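Local coordinates for glycoside hydrolase family 31 (Trueperella pyogenes, PDB 5I0F), which degrades cycloalternan, a cyclic glucan, probably by the retaining mechanism of its family, through a covalent glycosyl-enzyme intermediate, at residues Y496-A499 and Y500-L504; S270-P273 and T274-L277; T536-A539 and F540-I544. All coordinates share one frame; numbering follows the deposited sequence.

Overall arrangement
Interactions 1 and 3 each occupy one helix of the catalytic TIM barrel, on opposite sides of the centre of the chain, with centres about 30 Å apart and nearest atoms about 20 Å apart. Interaction 2 lies away from the barrel strands, where strand 263-271 turns into helix 273-284; its nearest atoms are about 18 Å from interaction 1 and about 14 Å from interaction 3. None of the three touches another. Bound sugar comes closest to interaction 1, about 9 Å from the side chain of Y496, and lies about 12 Å from the side chain of S543 in interaction 3, where a calcium ion lies about 6 Å from the side chain of T536. Interactions 2 and 3 share a theme, the capped start of a helix.

Interaction 1. Residues Y496-A499 and Y500-L504; sequences YARA and YGDLL
Y496 and Y500, one turn apart on helix 485-506 of the family 31 TIM barrel, bring their rings together on the side of the helix that faces strand 463-466. CE1 of Y496 lies 3.4 Å from CE1 of Y500, and the ring planes stand 83° apart. The Y500 carbon sits at the edge of the Y496 ring, near its plane, whereas Y496 approaches the Y500 ring obliquely. Different first torsions bring this about: CG of Y496 is anti to the backbone N (chi1 174°), while CG of Y500 lies beside its own N (chi1 -76°). The second setting also brings CD1 of Y500 close to Y496 O, which lies in the plane of the Y500 ring at its edge. The backbone bond from Y500 N to that same oxygen is weak, but the next turns are regular, with G501 N 3.0 Å from A497 O. Both phenol oxygens are engaged beyond the helix, Y496 OH with D467 O and Y500 OH with Q388 and W448, so each ring is fixed at its polar end as well as by its neighbour.

On another side of the helix, R498 stretches out fully and D502 folds back over the turn, CG of the aspartate D502 lying 3.3 Å from R498 O. The resulting salt bridge is long, 3.7 Å between R498 NE and D502 OD2, and the guanidinium and carboxylate planes are nearly perpendicular. D502 OD1 has a second cationic partner in R505. Two waters reinforce the arginine-aspartate pair: one links R498 NE, weakly, to D502 OD1, and the other accepts from R498 NH2 and donates to D502 OD2 at 2.7 Å.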
# COMPACT_ATOMS: atom_id res chain seq x y z
N TYR A 496 -12.43 0.87 -2.57
CA TYR A 496 -11.97 1.42 -3.86
C TYR A 496 -11.76 0.33 -4.92
O TYR A 496 -12.32 0.41 -6.03
CB TYR A 496 -10.69 2.20 -3.58
CG TYR A 496 -9.90 2.76 -4.74
CD1 TYR A 496 -10.51 3.30 -5.87
CD2 TYR A 496 -8.51 2.77 -4.69
CE1 TYR A 496 -9.74 3.85 -6.91
CE2 TYR A 496 -7.74 3.30 -5.70
CZ TYR A 496 -8.36 3.84 -6.82
OH TYR A 496 -7.57 4.38 -7.83
N ALA A 497 -10.97 -0.67 -4.58
CA ALA A 497 -10.74 -1.81 -5.49
C ALA A 497 -12.06 -2.51 -5.79
O ALA A 497 -12.36 -2.78 -6.96
CB ALA A 497 -9.73 -2.79 -4.91
N ARG A 498 -12.87 -2.75 -4.77
CA ARG A 498 -14.20 -3.31 -4.95
C ARG A 498 -15.07 -2.52 -5.94
O ARG A 498 -15.73 -3.11 -6.79
CB ARG A 498 -14.93 -3.40 -3.62
CG ARG A 498 -16.35 -3.94 -3.71
CD ARG A 498 -17.03 -4.03 -2.37
NE ARG A 498 -18.37 -4.62 -2.52
CZ ARG A 498 -19.26 -4.75 -1.55
NH1 ARG A 498 -18.99 -4.34 -0.32
NH2 ARG A 498 -20.44 -5.29 -1.82
N ALA A 499 -15.08 -1.20 -5.81
CA ALA A 499 -15.92 -0.34 -6.69
C ALA A 499 -15.62 -0.60 -8.16
O ALA A 499 -16.54 -0.77 -8.95
CB ALA A 499 -15.67 1.13 -6.38
N TYR A 500 -14.33 -0.66 -8.51
CA TYR A 500 -13.95 -0.84 -9.92
C TYR A 500 -14.11 -2.30 -10.38
O TYR A 500 -14.50 -2.55 -11.53
CB TYR A 500 -12.54 -0.31 -10.17
CG TYR A 500 -12.46 1.20 -10.26
CD1 TYR A 500 -12.33 1.99 -9.10
CD2 TYR A 500 -12.49 1.83 -11.48
CE1 TYR A 500 -12.23 3.38 -9.20
CE2 TYR A 500 -12.38 3.21 -11.59
CZ TYR A 500 -12.25 3.98 -10.45
OH TYR A 500 -12.10 5.35 -10.60
N GLY A 501 -13.83 -3.25 -9.48
CA GLY A 501 -14.15 -4.66 -9.75
C GLY A 501 -15.62 -4.86 -10.10
O GLY A 501 -15.94 -5.53 -11.08
N ASP A 502 -16.51 -4.23 -9.32
CA ASP A 502 -17.95 -4.31 -9.58
C ASP A 502 -18.35 -3.66 -10.92
O ASP A 502 -19.24 -4.17 -11.61
CB ASP A 502 -18.75 -3.68 -8.42
CG ASP A 502 -18.70 -4.51 -7.16
OD1 ASP A 502 -18.27 -5.69 -7.22
OD2 ASP A 502 -19.09 -4.01 -6.08
N LEU A 503 -17.72 -2.53 -11.28
CA LEU A 503 -17.95 -1.92 -12.60
C LEU A 503 -17.65 -2.91 -13.71
O LEU A 503 -18.47 -3.14 -14.59
CB LEU A 503 -17.13 -0.63 -12.78
CG LEU A 503 -17.18 -0.00 -14.18
CD1 LEU A 503 -18.62 0.38 -14.53
CD2 LEU A 503 -16.22 1.18 -14.28
N LEU A 504 -16.47 -3.53 -13.63
CA LEU A 504 -16.05 -4.49 -14.64
C LEU A 504 -16.97 -5.71 -14.74
O LEU A 504 -17.41 -6.08 -15.83
CB LEU A 504 -14.63 -4.93 -14.36
CG LEU A 504 -13.58 -3.82 -14.64
CD1 LEU A 504 -12.30 -4.11 -13.88
CD2 LEU A 504 -13.29 -3.67 -16.12
O HOH W 1 -18.40 -6.88 -4.52
O HOH W 2 -21.26 -4.84 -4.64

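Interaction 2. Residues S270-P273 and T274-L277; sequences SGSP and TDVL
The backbone leaves strand 263-271 at G271, passes through S272 in an extended conformation and enters helix 273-284 at P273, with V276 N bonded to S272 O and L277 N to P273 O. S272 and D275 exchange bonds across this first turn. The serine hydroxyl accepts from D275 N, OG of S272 to N of D275 being 3.0 Å with an N-H...O angle of 162°. In return, the aspartate carboxylate accepts from the serine backbone, OD2 of D275 lying 2.9 Å from S272 N. The latter bond is fairly straight at the hydrogen, yet the donor meets OD2 from above the carboxylate plane, 41° out of it.

Torsions place both groups. OG of S272 sits between its own backbone N and carbonyl carbon (chi1 70°), from where it reaches forward over the turn, while CG of D275 lies beside its backbone N and swings the carboxylate back toward the serine. OD2 of D275 also comes 3.6 Å from CA of G271, which has backbone angles at which a side chain would run into the carbonyl oxygen of the residue before it. P273 suits the first helical position, since its ring nitrogen has no hydrogen to leave without a partner there; its ring packs on F655 and Y656. V276 turns toward the preceding segment, its CG2 branch 4.1 Å from CA of S270, and also rests on A225 of the adjacent strand 225-230. The junction thus ties the end of a beta-sheet strand to the following helix, and the reciprocal S272-D275 pairing is a capping box, the classic closure of a helix N-terminus.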
# COMPACT_ATOMS: atom_id res chain seq x y z
N SER A 270 -5.55 -22.94 14.61
CA SER A 270 -4.37 -23.77 14.71
C SER A 270 -4.47 -25.03 13.84
O SER A 270 -5.57 -25.49 13.52
CB SER A 270 -4.11 -24.12 16.17
OG SER A 270 -5.18 -24.88 16.70
N GLY A 271 -3.31 -25.57 13.48
CA GLY A 271 -3.22 -26.73 12.59
C GLY A 271 -1.96 -26.64 11.78
O GLY A 271 -0.93 -26.24 12.31
N SER A 272 -2.02 -27.03 10.51
CA SER A 272 -0.91 -26.81 9.58
C SER A 272 -0.85 -25.31 9.24
O SER A 272 -1.84 -24.59 9.45
CB SER A 272 -1.13 -27.63 8.31
OG SER A 272 -2.22 -27.08 7.59
N PRO A 273 0.28 -24.82 8.69
CA PRO A 273 0.29 -23.43 8.23
C PRO A 273 -0.85 -23.09 7.24
O PRO A 273 -1.48 -22.02 7.34
CB PRO A 273 1.66 -23.29 7.57
CG PRO A 273 2.51 -24.27 8.31
CD PRO A 273 1.61 -25.45 8.56
N THR A 274 -1.16 -24.04 6.36
CA THR A 274 -2.25 -23.89 5.40
C THR A 274 -3.62 -23.78 6.07
O THR A 274 -4.44 -22.93 5.67
CB THR A 274 -2.18 -25.03 4.36
OG1 THR A 274 -0.97 -24.89 3.61
CG2 THR A 274 -3.35 -24.95 3.40
N ASP A 275 -3.86 -24.59 7.10
CA ASP A 275 -5.09 -24.51 7.91
C ASP A 275 -5.29 -23.09 8.46
O ASP A 275 -6.40 -22.54 8.44
CB ASP A 275 -5.07 -25.49 9.11
CG ASP A 275 -5.14 -26.97 8.71
OD1 ASP A 275 -5.67 -27.30 7.63
OD2 ASP A 275 -4.65 -27.82 9.49
N VAL A 276 -4.21 -22.51 8.96
CA VAL A 276 -4.27 -21.18 9.58
C VAL A 276 -4.62 -20.10 8.56
O VAL A 276 -5.55 -19.28 8.77
CB VAL A 276 -2.96 -20.83 10.30
CG1 VAL A 276 -2.96 -19.37 10.77
CG2 VAL A 276 -2.75 -21.78 11.47
N LEU A 277 -3.89 -20.10 7.44
CA LEU A 277 -4.18 -19.12 6.39
C LEU A 277 -5.60 -19.30 5.87
O LEU A 277 -6.30 -18.29 5.72
CB LEU A 277 -3.14 -19.16 5.27
CG LEU A 277 -3.33 -18.19 4.09
CD1 LEU A 277 -3.35 -16.72 4.54
CD2 LEU A 277 -2.23 -18.42 3.07

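Interaction 3. Residues T536-A539 and F540-I544; sequences TWEA and FRSSI
T536 stands just before helix 537-551, and the first turns wind regularly from it: F540 N bonds to T536 O, R541 N to W537 O at 3.0 Å and S542 N to E538 O. This is the helix of a beta-alpha-beta unit in the TIM barrel, between strands 527-529 and 558-561, and T536 is its N-cap, its OG1 accepting from A539 N at 3.0 Å.

W537 and F540 run side by side in the same direction, CE3 of the W537 indole 4.0 Å from CD2 of the F540 ring and near the plane of that ring, at its edge. Both pack on L574 of helix 572-583, and W537 NE1 bonds to E571.

E538 and R541 cross at about a right angle. R541 bends at chi3 (-72°), turning the guanidinium back along the helix so that its NE and NH1 both grip OE1 of E538, at 3.3 and 3.1 Å. OE1 lies in the guanidinium plane, but both donors approach it from one face of the carboxylate. W537 O sits over the guanidinium face, and NH2 is taken by T683 O.

A539 O receives two donors from S543, one turn further along, on opposite faces of its carbonyl plane, the backbone N at 2.8 Å and the hydroxyl OG at 2.7 Å.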
# COMPACT_ATOMS: atom_id res chain seq x y z
N THR A 536 17.45 -0.20 -7.35
CA THR A 536 18.57 -0.64 -6.52
C THR A 536 18.50 -2.13 -6.17
O THR A 536 17.40 -2.73 -6.16
CB THR A 536 18.63 0.14 -5.20
OG1 THR A 536 17.51 -0.17 -4.38
CG2 THR A 536 18.74 1.65 -5.43
N TRP A 537 19.65 -2.69 -5.80
CA TRP A 537 19.69 -4.08 -5.31
C TRP A 537 18.90 -4.24 -4.01
O TRP A 537 18.22 -5.22 -3.84
CB TRP A 537 21.13 -4.58 -5.15
CG TRP A 537 21.84 -4.65 -6.45
CD1 TRP A 537 22.61 -3.67 -7.02
CD2 TRP A 537 21.82 -5.74 -7.38
NE1 TRP A 537 23.09 -4.10 -8.24
CE2 TRP A 537 22.62 -5.36 -8.49
CE3 TRP A 537 21.22 -7.00 -7.38
CZ2 TRP A 537 22.83 -6.20 -9.59
CZ3 TRP A 537 21.44 -7.85 -8.48
CH2 TRP A 537 22.23 -7.44 -9.57
N GLU A 538 19.00 -3.27 -3.10
CA GLU A 538 18.25 -3.34 -1.85
C GLU A 538 16.73 -3.35 -2.10
O GLU A 538 16.00 -4.11 -1.45
CB GLU A 538 18.64 -2.20 -0.88
CG GLU A 538 17.97 -2.29 0.51
CD GLU A 538 18.04 -3.68 1.16
OE1 GLU A 538 19.14 -4.34 1.15
OE2 GLU A 538 16.96 -4.16 1.64
N ALA A 539 16.27 -2.54 -3.05
CA ALA A 539 14.85 -2.53 -3.39
C ALA A 539 14.36 -3.86 -4.01
O ALA A 539 13.24 -4.30 -3.74
CB ALA A 539 14.53 -1.35 -4.29
N PHE A 540 15.21 -4.47 -4.84
CA PHE A 540 14.98 -5.81 -5.39
C PHE A 540 14.78 -6.82 -4.25
O PHE A 540 13.76 -7.53 -4.22
CB PHE A 540 16.18 -6.15 -6.31
CG PHE A 540 16.16 -7.51 -6.97
CD1 PHE A 540 15.03 -8.31 -7.06
CD2 PHE A 540 17.34 -7.98 -7.55
CE1 PHE A 540 15.07 -9.53 -7.70
CE2 PHE A 540 17.38 -9.21 -8.21
CZ PHE A 540 16.25 -9.99 -8.26
N ARG A 541 15.72 -6.87 -3.31
CA ARG A 541 15.57 -7.78 -2.16
C ARG A 541 14.30 -7.50 -1.37
O ARG A 541 13.59 -8.45 -0.98
CB ARG A 541 16.78 -7.71 -1.23
CG ARG A 541 18.04 -8.25 -1.91
CD ARG A 541 19.28 -8.27 -1.02
NE ARG A 541 19.83 -6.94 -0.74
CZ ARG A 541 20.87 -6.35 -1.37
NH1 ARG A 541 21.23 -5.14 -0.99
NH2 ARG A 541 21.56 -6.93 -2.36
N SER A 542 14.02 -6.22 -1.11
CA SER A 542 12.79 -5.84 -0.38
C SER A 542 11.53 -6.26 -1.09
O SER A 542 10.55 -6.70 -0.45
CB SER A 542 12.74 -4.34 -0.10
OG SER A 542 13.79 -4.00 0.79
N SER A 543 11.56 -6.17 -2.42
CA SER A 543 10.40 -6.53 -3.23
C SER A 543 10.12 -8.04 -3.16
O SER A 543 8.96 -8.42 -3.10
CB SER A 543 10.52 -6.02 -4.67
OG SER A 543 10.72 -4.58 -4.74
N ILE A 544 11.15 -8.87 -3.13
CA ILE A 544 10.94 -10.33 -2.95
C ILE A 544 10.22 -10.61 -1.61
O ILE A 544 9.27 -11.38 -1.55
CB ILE A 544 12.27 -11.12 -3.01
CG1 ILE A 544 12.92 -10.95 -4.39
CG2 ILE A 544 12.06 -12.61 -2.69
CD1 ILE A 544 14.38 -11.36 -4.44
O HOH W 3 14.51 -5.82 2.79